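Local coordinates for uncharacterized protein (Bacteroides caccae, PDB 4R4K), which is of unknown function but adopts a cystatin-like fold of the NTF2 clan, in which a helix packs against a curved antiparallel sheet, at residues 55-63 with 139-150; 6-16 with 108-116. All blocks are in the same frame, centred on the assembly; numbering follows the deposited sequence.

Contact 1: 55-63 with 139-150; sequences KEKWPLLDS and IQQVKEENAAFK. With PEU (2,5,8,11,14,17,20,23,26,29,32,35,38,41,44,47,50,53,56,59,62,65,68,71,74,77,80-heptacosaoxadooctacontan-82-ol), chain J; PEU (2,5,8,11,14,17,20,23,26,29,32,35,38,41,44,47,50,53,56,59,62,65,68,71,74,77,80-heptacosaoxadooctacontan-82-ol), chain H.
The carboxamide of Asn-146 takes the place of a backbone partner for the extended chain at 58-60, giving and accepting one bond each. Its ND2 donates to Trp-58 O at 2.8 Å, in the carbonyl plane and close to the amide plane of Asn-146, while OD1 accepts from Leu-60 N at 2.9 Å with an N-H...O angle of 168°. The two bonds fix the rotation of the amide. Water 2 donates to OD1 and to Leu-60 O, so the buried oxygen has two donors.

Leu-60 leans over the ring of Phe-149: CB stands 3.7 Å from the centroid, 7° off the normal, a CH-pi contact. The Phe-149 ring reaches this place because CG lies anti to the backbone N (chi1 -175°), which also brings its edge to Leu-61 O, 3.4 Å from CE2. Toward the start of the helix, Val-142 CG1 lies 3.9 Å from Pro-59 CB, and Ile-139 CD1 rests on the aliphatic part of Lys-57, whose NZ forms a salt bridge with Glu-56 OE2 and a hydrogen bond with Pro-52 O. Polyether fragments border the contact beside Leu-61 and Ala-148. The loop between strands 48-51 and 69-72 is held against helix 135-152 of the cystatin-like fold, with Tyr-27 of helix 23-28 touching Leu-60 and Asn-146, and Trp-58 turned away onto Val-118 and Cys-121 of strand 116-123.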
loop_
_atom_site.group_PDB
_atom_site.type_symbol
_atom_site.label_atom_id
_atom_site.label_comp_id
_atom_site.label_asym_id
_atom_site.label_seq_id
_atom_site.Cartn_x
_atom_site.Cartn_y
_atom_site.Cartn_z
ATOM N N LYS A 55 -9.614 7.479 2.237
ATOM C CA LYS A 55 -8.423 8.309 2.445
ATOM C C LYS A 55 -7.979 8.349 3.890
ATOM O O LYS A 55 -6.780 8.305 4.178
ATOM C CB LYS A 55 -8.668 9.729 1.945
ATOM C CG LYS A 55 -7.459 10.638 2.063
ATOM C CD LYS A 55 -7.787 12.090 1.749
ATOM C CE LYS A 55 -6.647 12.996 2.206
ATOM N NZ LYS A 55 -6.965 14.448 2.116
ATOM N N GLU A 56 -8.927 8.422 4.807
ATOM C CA GLU A 56 -8.562 8.529 6.219
ATOM C C GLU A 56 -7.847 7.258 6.733
ATOM O O GLU A 56 -7.176 7.305 7.745
ATOM C CB GLU A 56 -9.768 8.928 7.093
ATOM C CG GLU A 56 -10.554 7.773 7.672
ATOM C CD GLU A 56 -11.465 7.104 6.665
ATOM O OE1 GLU A 56 -11.382 7.436 5.464
ATOM O OE2 GLU A 56 -12.263 6.229 7.085
ATOM N N LYS A 57 -8.016 6.127 6.060
ATOM C CA LYS A 57 -7.381 4.871 6.452
ATOM C C LYS A 57 -6.022 4.626 5.805
ATOM O O LYS A 57 -5.310 3.717 6.201
ATOM C CB LYS A 57 -8.313 3.697 6.121
ATOM C CG LYS A 57 -9.642 3.748 6.873
ATOM C CD LYS A 57 -10.464 2.489 6.657
ATOM C CE LYS A 57 -11.836 2.593 7.305
ATOM N NZ LYS A 57 -12.761 3.470 6.532
ATOM N N TRP A 58 -5.669 5.422 4.801
ATOM C CA TRP A 58 -4.457 5.187 4.016
ATOM C C TRP A 58 -3.149 5.381 4.787
ATOM O O TRP A 58 -2.891 6.467 5.272
ATOM C CB TRP A 58 -4.423 6.123 2.799
ATOM C CG TRP A 58 -3.203 5.955 1.955
ATOM C CD1 TRP A 58 -2.135 6.813 1.857
ATOM C CD2 TRP A 58 -2.911 4.837 1.110
ATOM N NE1 TRP A 58 -1.188 6.289 0.997
ATOM C CE2 TRP A 58 -1.637 5.075 0.530
ATOM C CE3 TRP A 58 -3.589 3.645 0.812
ATOM C CZ2 TRP A 58 -1.047 4.178 -0.346
ATOM C CZ3 TRP A 58 -2.999 2.763 -0.069
ATOM C CH2 TRP A 58 -1.745 3.036 -0.637
ATOM N N PRO A 59 -2.314 4.328 4.870
ATOM C CA PRO A 59 -0.945 4.522 5.370
ATOM C C PRO A 59 -0.012 5.026 4.275
ATOM O O PRO A 59 0.196 4.331 3.282
ATOM C CB PRO A 59 -0.515 3.105 5.814
ATOM C CG PRO A 59 -1.749 2.246 5.677
ATOM C CD PRO A 59 -2.582 2.911 4.634
ATOM N N LEU A 60 0.607 6.180 4.499
ATOM C CA LEU A 60 1.533 6.741 3.548
ATOM C C LEU A 60 2.752 5.838 3.352
ATOM O O LEU A 60 3.338 5.362 4.331
ATOM C CB LEU A 60 1.932 8.154 3.982
ATOM C CG LEU A 60 0.797 9.194 3.925
ATOM C CD1 LEU A 60 1.128 10.406 4.779
ATOM C CD2 LEU A 60 0.508 9.636 2.501
ATOM N N LEU A 61 3.109 5.646 2.083
ATOM C CA LEU A 61 4.200 4.759 1.667
ATOM C C LEU A 61 5.462 5.548 1.344
ATOM O O LEU A 61 5.412 6.526 0.605
ATOM C CB LEU A 61 3.791 3.989 0.426
ATOM C CG LEU A 61 2.636 3.028 0.672
ATOM C CD1 LEU A 61 2.196 2.441 -0.649
ATOM C CD2 LEU A 61 2.991 1.937 1.676
ATOM N N ASP A 62 6.582 5.150 1.946
ATOM C CA ASP A 62 7.843 5.845 1.727
ATOM C C ASP A 62 8.758 5.129 0.756
ATOM O O ASP A 62 8.450 4.027 0.313
ATOM C CB ASP A 62 8.523 6.162 3.065
ATOM C CG ASP A 62 9.063 4.950 3.789
ATOM O OD1 ASP A 62 9.212 3.855 3.199
ATOM O OD2 ASP A 62 9.385 5.106 4.990
ATOM N N SER A 63 9.873 5.765 0.418
ATOM C CA SER A 63 10.762 5.239 -0.632
ATOM C C SER A 63 11.402 3.924 -0.221
ATOM O O SER A 63 11.597 3.047 -1.052
ATOM C CB SER A 63 11.843 6.247 -1.001
ATOM O OG SER A 63 12.633 6.566 0.111
ATOM N N ILE A 139 -6.597 2.654 12.904
ATOM C CA ILE A 139 -6.691 3.816 12.031
ATOM C C ILE A 139 -5.996 5.044 12.662
ATOM O O ILE A 139 -5.293 5.774 11.992
ATOM C CB ILE A 139 -8.152 4.097 11.653
ATOM C CG1 ILE A 139 -8.683 2.971 10.753
ATOM C CG2 ILE A 139 -8.268 5.440 10.952
ATOM C CD1 ILE A 139 -10.191 2.986 10.557
ATOM N N GLN A 140 -6.171 5.221 13.968
ATOM C CA GLN A 140 -5.505 6.303 14.683
ATOM C C GLN A 140 -3.971 6.104 14.694
ATOM O O GLN A 140 -3.236 7.074 14.611
ATOM C CB GLN A 140 -6.057 6.432 16.108
ATOM C CG GLN A 140 -5.373 7.493 16.973
ATOM C CD GLN A 140 -5.495 8.911 16.420
ATOM O OE1 GLN A 140 -6.493 9.258 15.795
ATOM N NE2 GLN A 140 -4.474 9.725 16.644
ATOM N N GLN A 141 -3.508 4.863 14.848
ATOM C CA GLN A 141 -2.066 4.561 14.786
ATOM C C GLN A 141 -1.499 4.930 13.421
ATOM O O GLN A 141 -0.400 5.494 13.320
ATOM C CB GLN A 141 -1.799 3.092 15.105
ATOM C CG GLN A 141 -1.992 2.749 16.570
ATOM C CD GLN A 141 -2.052 1.256 16.842
ATOM O OE1 GLN A 141 -1.781 0.431 15.965
ATOM N NE2 GLN A 141 -2.418 0.903 18.071
ATOM N N VAL A 142 -2.238 4.602 12.371
ATOM C CA VAL A 142 -1.852 4.972 11.005
ATOM C C VAL A 142 -1.781 6.488 10.842
ATOM O O VAL A 142 -0.830 7.026 10.273
ATOM C CB VAL A 142 -2.802 4.341 9.968
ATOM C CG1 VAL A 142 -2.574 4.952 8.583
ATOM C CG2 VAL A 142 -2.614 2.831 9.951
ATOM N N LYS A 143 -2.747 7.199 11.403
ATOM C CA LYS A 143 -2.694 8.656 11.414
ATOM C C LYS A 143 -1.407 9.211 12.055
ATOM O O LYS A 143 -0.808 10.180 11.570
ATOM C CB LYS A 143 -3.901 9.215 12.158
ATOM C CG LYS A 143 -3.946 10.737 12.148
ATOM C CD LYS A 143 -5.149 11.286 12.875
ATOM C CE LYS A 143 -5.130 12.794 12.858
ATOM N NZ LYS A 143 -6.455 13.361 13.218
ATOM N N GLU A 144 -1.022 8.625 13.177
ATOM C CA GLU A 144 0.192 9.023 13.892
ATOM C C GLU A 144 1.455 8.708 13.074
ATOM O O GLU A 144 2.374 9.525 12.980
ATOM C CB GLU A 144 0.214 8.365 15.270
ATOM C CG GLU A 144 -0.858 8.953 16.184
ATOM C CD GLU A 144 -1.273 8.047 17.334
ATOM O OE1 GLU A 144 -0.650 6.986 17.557
ATOM O OE2 GLU A 144 -2.220 8.430 18.055
ATOM N N GLU A 145 1.496 7.546 12.440
ATOM C CA GLU A 145 2.588 7.250 11.488
ATOM C C GLU A 145 2.638 8.256 10.343
ATOM O O GLU A 145 3.708 8.662 9.892
ATOM C CB GLU A 145 2.449 5.822 10.934
ATOM C CG GLU A 145 2.523 4.731 11.993
ATOM C CD GLU A 145 3.920 4.457 12.513
ATOM O OE1 GLU A 145 4.918 4.828 11.846
ATOM O OE2 GLU A 145 4.020 3.858 13.610
ATOM N N ASN A 146 1.468 8.645 9.860
ATOM C CA ASN A 146 1.375 9.599 8.785
ATOM C C ASN A 146 1.839 10.986 9.214
ATOM O O ASN A 146 2.467 11.682 8.450
ATOM C CB ASN A 146 -0.041 9.633 8.241
ATOM C CG ASN A 146 -0.398 8.407 7.422
ATOM O OD1 ASN A 146 0.458 7.621 7.001
ATOM N ND2 ASN A 146 -1.700 8.238 7.157
ATOM N N ALA A 147 1.589 11.364 10.470
ATOM C CA ALA A 147 2.149 12.603 11.025
ATOM C C ALA A 147 3.686 12.587 11.026
ATOM O O ALA A 147 4.326 13.586 10.672
ATOM C CB ALA A 147 1.588 12.856 12.424
ATOM N N ALA A 148 4.275 11.462 11.405
ATOM C CA ALA A 148 5.714 11.294 11.318
ATOM C C ALA A 148 6.208 11.421 9.862
ATOM O O ALA A 148 7.159 12.117 9.558
ATOM C CB ALA A 148 6.144 9.972 11.913
ATOM N N PHE A 149 5.538 10.735 8.950
ATOM C CA PHE A 149 5.882 10.810 7.519
ATOM C C PHE A 149 5.899 12.247 7.035
ATOM O O PHE A 149 6.787 12.671 6.291
ATOM C CB PHE A 149 4.845 10.000 6.729
ATOM C CG PHE A 149 5.127 9.872 5.238
ATOM C CD1 PHE A 149 4.773 10.867 4.365
ATOM C CD2 PHE A 149 5.605 8.669 4.723
ATOM C CE1 PHE A 149 4.971 10.725 2.986
ATOM C CE2 PHE A 149 5.802 8.527 3.369
ATOM C CZ PHE A 149 5.490 9.549 2.500
ATOM N N LYS A 150 4.889 13.007 7.437
ATOM C CA LYS A 150 4.743 14.375 6.959
ATOM C C LYS A 150 5.806 15.333 7.530
ATOM O O LYS A 150 6.025 16.379 6.950
ATOM C CB LYS A 150 3.319 14.858 7.229
ATOM C CG LYS A 150 2.291 14.197 6.332
ATOM C CD LYS A 150 0.910 14.809 6.493
ATOM C CE LYS A 150 0.217 14.348 7.752
ATOM N NZ LYS A 150 -1.191 14.848 7.752
HETATM O OCV PEU J . 11.398 7.657 12.866
HETATM C CCW PEU J . 10.171 7.552 12.161
HETATM C CCX PEU J . 10.360 7.894 10.695
HETATM O OCY PEU J . 9.279 7.287 9.986
HETATM C CCZ PEU J . 8.272 8.182 9.506
HETATM C CDA PEU J . 8.048 7.837 8.045
HETATM O ODB PEU J . 9.135 8.354 7.288
HETATM C CDC PEU J . 9.416 7.675 6.059
HETATM C CDD PEU J . 10.924 7.599 5.800
HETATM O ODE PEU J . 11.259 8.203 4.540
HETATM O OCP PEU H . 2.155 -3.831 12.495
HETATM C CCQ PEU H . 1.490 -2.785 11.791
HETATM C CCR PEU H . 1.465 -3.101 10.300
HETATM O OCS PEU H . 2.796 -3.284 9.815
HETATM C CCT PEU H . 3.001 -4.539 9.142
HETATM C CCU PEU H . 2.365 -4.529 7.755
HETATM O OCV PEU H . 2.850 -3.392 7.046
HETATM C CCW PEU H . 2.594 -3.425 5.647
HETATM C CCX PEU H . 2.629 -1.999 5.122
HETATM O OCY PEU H . 3.875 -1.355 5.412
HETATM C CCZ PEU H . 3.993 -0.020 4.886
HETATM C CDA PEU H . 3.121 0.994 5.632
HETATM O ODB PEU H . 3.871 2.146 6.019
HETATM C CDC PEU H . 3.712 2.533 7.389
HETATM C CDD PEU H . 4.483 1.553 8.276
HETATM O ODE PEU H . 4.751 2.128 9.559
HETATM O O HOH W 1 -5.494 7.248 9.632
HETATM O O HOH W 2 2.969 6.168 6.994
#

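Contact 2: 6-16 with 108-116; sequences AQSGEDFKSFL and FEQAADGKW
The indole of Trp-116 is sandwiched: Phe-12 CD1 stands 3.6 Å above one face and Gln-110 CB covers the opposite one, while Glu-10 O lies at the edge. Phe-12 meets both partners edge-on, T-shaped against the Trp-116 six-membered ring with planes at 74° and against the face of Phe-108 at 78°. Phe-15 instead offers a face, and Trp-116 CB sits over its centre, 3.4 Å from the centroid, a CH-pi contact; the edge of the Phe-15 ring turns to Phe-108, CE2 to CD1 at 3.8 Å. An almost exactly trans first torsion in Phe-12 (chi1 -179°), and a less exact one in Phe-15, swings both rings from the helix into this aromatic cluster.

The cluster joins the first turn of helix 12-21 to the end of the hairpin formed by strands 104-110 and 116-123, whose connection holds a type I turn, Ala-111 to Gly-114. Asp-11 is the N-cap, its OD2 accepting from Ser-14 N. Beside the rings, Glu-10 is bonded three times across the contact: N to Gly-114 O at 2.9 Å, O from Trp-116 NE1 at 2.9 Å, the donor above the carbonyl plane, and OE1 from Trp-116 N at 3.0 Å. Its OE2 forms a salt bridge with Arg-29, which also reaches Trp-116 O. Gln-110 NE2 donates to Ser-8 O at 3.1 Å, on a lone pair, and water 3 links that carbonyl to Gln-110 OE1.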
loop_
_atom_site.group_PDB
_atom_site.type_symbol
_atom_site.label_atom_id
_atom_site.label_comp_id
_atom_site.label_asym_id
_atom_site.label_seq_id
_atom_site.Cartn_x
_atom_site.Cartn_y
_atom_site.Cartn_z
ATOM N N ALA A 6 6.608 2.275 -20.408
ATOM C CA ALA A 6 5.580 2.999 -21.140
ATOM C C ALA A 6 6.197 3.911 -22.208
ATOM O O ALA A 6 7.232 4.545 -21.986
ATOM C CB ALA A 6 4.725 3.814 -20.174
ATOM N N GLN A 7 5.544 3.974 -23.359
ATOM C CA GLN A 7 6.022 4.795 -24.479
ATOM C C GLN A 7 5.386 6.191 -24.462
ATOM O O GLN A 7 5.796 7.067 -25.212
ATOM C CB GLN A 7 5.723 4.125 -25.808
ATOM C CG GLN A 7 6.270 2.702 -25.900
ATOM C CD GLN A 7 7.790 2.680 -25.864
ATOM O OE1 GLN A 7 8.443 3.436 -26.580
ATOM N NE2 GLN A 7 8.359 1.825 -25.015
ATOM N N SER A 8 4.395 6.375 -23.601
ATOM C CA SER A 8 3.750 7.666 -23.413
ATOM C C SER A 8 3.337 7.910 -21.970
ATOM O O SER A 8 3.235 6.992 -21.122
ATOM C CB SER A 8 2.513 7.821 -24.316
ATOM O OG SER A 8 1.547 6.854 -24.013
ATOM N N GLY A 9 3.082 9.178 -21.695
ATOM C CA GLY A 9 2.647 9.593 -20.386
ATOM C C GLY A 9 3.778 9.571 -19.374
ATOM O O GLY A 9 4.975 9.597 -19.712
ATOM N N GLU A 10 3.398 9.549 -18.106
ATOM C CA GLU A 10 4.381 9.619 -17.023
ATOM C C GLU A 10 5.284 8.396 -16.945
ATOM O O GLU A 10 4.818 7.275 -17.018
ATOM C CB GLU A 10 3.679 9.729 -15.670
ATOM C CG GLU A 10 3.208 11.114 -15.335
ATOM C CD GLU A 10 2.508 11.207 -13.997
ATOM O OE1 GLU A 10 2.275 10.163 -13.328
ATOM O OE2 GLU A 10 2.189 12.364 -13.672
ATOM N N ASP A 11 6.576 8.632 -16.750
ATOM C CA ASP A 11 7.546 7.570 -16.452
ATOM C C ASP A 11 7.274 7.031 -15.026
ATOM O O ASP A 11 7.177 7.800 -14.057
ATOM C CB ASP A 11 8.967 8.114 -16.527
ATOM C CG ASP A 11 9.997 7.074 -16.139
ATOM O OD1 ASP A 11 10.264 6.186 -16.965
ATOM O OD2 ASP A 11 10.518 7.115 -15.003
ATOM N N PHE A 12 7.152 5.727 -14.901
ATOM C CA PHE A 12 6.780 5.141 -13.594
ATOM C C PHE A 12 7.788 5.405 -12.478
ATOM O O PHE A 12 7.391 5.801 -11.359
ATOM C CB PHE A 12 6.559 3.637 -13.675
ATOM C CG PHE A 12 6.157 3.021 -12.349
ATOM C CD1 PHE A 12 4.873 3.174 -11.892
ATOM C CD2 PHE A 12 7.073 2.372 -11.538
ATOM C CE1 PHE A 12 4.478 2.670 -10.672
ATOM C CE2 PHE A 12 6.687 1.837 -10.309
ATOM C CZ PHE A 12 5.371 1.971 -9.889
ATOM N N LYS A 13 9.076 5.189 -12.738
ATOM C CA LYS A 13 10.090 5.385 -11.684
ATOM C C LYS A 13 10.130 6.825 -11.190
ATOM O O LYS A 13 10.264 7.082 -9.977
ATOM C CB LYS A 13 11.487 4.966 -12.158
ATOM C CG LYS A 13 11.697 3.467 -12.115
ATOM C CD LYS A 13 13.112 3.068 -12.533
ATOM N N SER A 14 10.001 7.763 -12.123
ATOM C CA SER A 14 9.952 9.183 -11.771
ATOM C C SER A 14 8.711 9.508 -10.950
ATOM O O SER A 14 8.782 10.206 -9.936
ATOM C CB SER A 14 10.006 10.051 -13.037
ATOM O OG SER A 14 10.051 11.408 -12.668
ATOM N N PHE A 15 7.565 8.997 -11.377
ATOM C CA PHE A 15 6.341 9.090 -10.580
ATOM C C PHE A 15 6.520 8.544 -9.155
ATOM O O PHE A 15 6.091 9.166 -8.178
ATOM C CB PHE A 15 5.187 8.349 -11.271
ATOM C CG PHE A 15 4.135 7.850 -10.315
ATOM C CD1 PHE A 15 3.151 8.704 -9.811
ATOM C CD2 PHE A 15 4.138 6.520 -9.902
ATOM C CE1 PHE A 15 2.167 8.219 -8.944
ATOM C CE2 PHE A 15 3.192 6.052 -8.994
ATOM C CZ PHE A 15 2.199 6.901 -8.529
ATOM N N LEU A 16 7.090 7.348 -9.050
ATOM C CA LEU A 16 7.171 6.688 -7.750
ATOM C C LEU A 16 8.051 7.476 -6.796
ATOM O O LEU A 16 7.726 7.612 -5.608
ATOM C CB LEU A 16 7.665 5.271 -7.927
ATOM C CG LEU A 16 7.597 4.413 -6.677
ATOM C CD1 LEU A 16 6.167 4.250 -6.192
ATOM C CD2 LEU A 16 8.249 3.070 -6.965
ATOM N N PHE A 108 -0.761 -0.317 -9.151
ATOM C CA PHE A 108 -0.617 0.963 -9.823
ATOM C C PHE A 108 -1.106 0.831 -11.258
ATOM O O PHE A 108 -0.862 -0.187 -11.920
ATOM C CB PHE A 108 0.845 1.367 -9.935
ATOM C CG PHE A 108 1.544 1.534 -8.631
ATOM C CD1 PHE A 108 1.549 2.762 -7.970
ATOM C CD2 PHE A 108 2.231 0.478 -8.096
ATOM C CE1 PHE A 108 2.236 2.898 -6.785
ATOM C CE2 PHE A 108 2.910 0.605 -6.913
ATOM C CZ PHE A 108 2.927 1.820 -6.262
ATOM N N GLU A 109 -1.838 1.839 -11.716
ATOM C CA GLU A 109 -2.301 1.859 -13.098
ATOM C C GLU A 109 -2.073 3.245 -13.669
ATOM O O GLU A 109 -2.278 4.257 -12.977
ATOM C CB GLU A 109 -3.774 1.455 -13.181
ATOM C CG GLU A 109 -3.991 -0.001 -12.840
ATOM C CD GLU A 109 -5.403 -0.496 -13.096
ATOM O OE1 GLU A 109 -6.329 0.338 -13.203
ATOM O OE2 GLU A 109 -5.577 -1.732 -13.170
ATOM N N GLN A 110 -1.645 3.275 -14.926
ATOM C CA GLN A 110 -1.496 4.508 -15.628
ATOM C C GLN A 110 -2.830 4.765 -16.311
ATOM O O GLN A 110 -3.274 3.989 -17.168
ATOM C CB GLN A 110 -0.356 4.459 -16.633
ATOM C CG GLN A 110 0.004 5.852 -17.122
ATOM C CD GLN A 110 0.834 5.835 -18.378
ATOM O OE1 GLN A 110 0.442 5.229 -19.351
ATOM N NE2 GLN A 110 1.962 6.488 -18.363
ATOM N N ALA A 111 -3.458 5.858 -15.902
ATOM C CA ALA A 111 -4.803 6.189 -16.341
ATOM C C ALA A 111 -4.809 6.795 -17.755
ATOM O O ALA A 111 -3.754 7.067 -18.330
ATOM C CB ALA A 111 -5.432 7.152 -15.371
ATOM N N ALA A 112 -6.005 6.982 -18.312
ATOM C CA ALA A 112 -6.151 7.525 -19.668
ATOM C C ALA A 112 -5.507 8.902 -19.844
ATOM O O ALA A 112 -5.014 9.206 -20.923
ATOM C CB ALA A 112 -7.621 7.569 -20.088
ATOM N N ASP A 113 -5.444 9.683 -18.763
ATOM C CA ASP A 113 -4.724 10.959 -18.757
ATOM C C ASP A 113 -3.175 10.847 -18.745
ATOM O O ASP A 113 -2.497 11.863 -18.882
ATOM C CB ASP A 113 -5.194 11.850 -17.600
ATOM C CG ASP A 113 -4.908 11.255 -16.218
ATOM O OD1 ASP A 113 -4.228 10.218 -16.130
ATOM O OD2 ASP A 113 -5.358 11.833 -15.211
ATOM N N GLY A 114 -2.617 9.640 -18.644
ATOM C CA GLY A 114 -1.151 9.422 -18.645
ATOM C C GLY A 114 -0.520 9.496 -17.265
ATOM O O GLY A 114 0.701 9.348 -17.111
ATOM N N LYS A 115 -1.351 9.705 -16.250
ATOM C CA LYS A 115 -0.851 9.799 -14.877
ATOM C C LYS A 115 -0.974 8.451 -14.180
ATOM O O LYS A 115 -1.915 7.706 -14.399
ATOM C CB LYS A 115 -1.631 10.849 -14.104
ATOM C CG LYS A 115 -1.456 12.267 -14.604
ATOM C CD LYS A 115 -2.266 13.237 -13.756
ATOM C CE LYS A 115 -2.056 14.675 -14.169
ATOM N NZ LYS A 115 -2.881 15.587 -13.338
ATOM N N TRP A 116 -0.020 8.168 -13.303
ATOM C CA TRP A 116 -0.067 6.965 -12.482
ATOM C C TRP A 116 -0.866 7.193 -11.207
ATOM O O TRP A 116 -0.770 8.255 -10.581
ATOM C CB TRP A 116 1.337 6.515 -12.125
ATOM C CG TRP A 116 2.082 5.931 -13.276
ATOM C CD1 TRP A 116 2.970 6.574 -14.079
ATOM C CD2 TRP A 116 2.059 4.570 -13.709
ATOM N NE1 TRP A 116 3.478 5.706 -15.001
ATOM C CE2 TRP A 116 2.948 4.463 -14.794
ATOM C CE3 TRP A 116 1.367 3.434 -13.296
ATOM C CZ2 TRP A 116 3.154 3.266 -15.485
ATOM C CZ3 TRP A 116 1.587 2.241 -13.962
ATOM C CH2 TRP A 116 2.476 2.162 -15.047
HETATM O O HOH W 3 1.157 4.921 -21.824
#

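Overall arrangement
Contacts 1 and 2 have centres about 24 Å apart and do not touch, their nearest atoms being about 6 Å apart. Along the chain their segments alternate: 6-16, 55-63, 108-116, then 139-150. Contact 2 lies about 17 Å from the chain centre and contact 1 about 11 Å, in keeping with its greater burial. Strand 116-123 connects them, since it begins at Trp-116 of contact 2 and farther on carries Val-118 and Cys-121, on which Trp-58 of contact 1 packs. Contact 1 supplies residues to two of the polyether sites, whereas in contact 2 the side chain of Phe-108 is about 11 Å from a bound polyether.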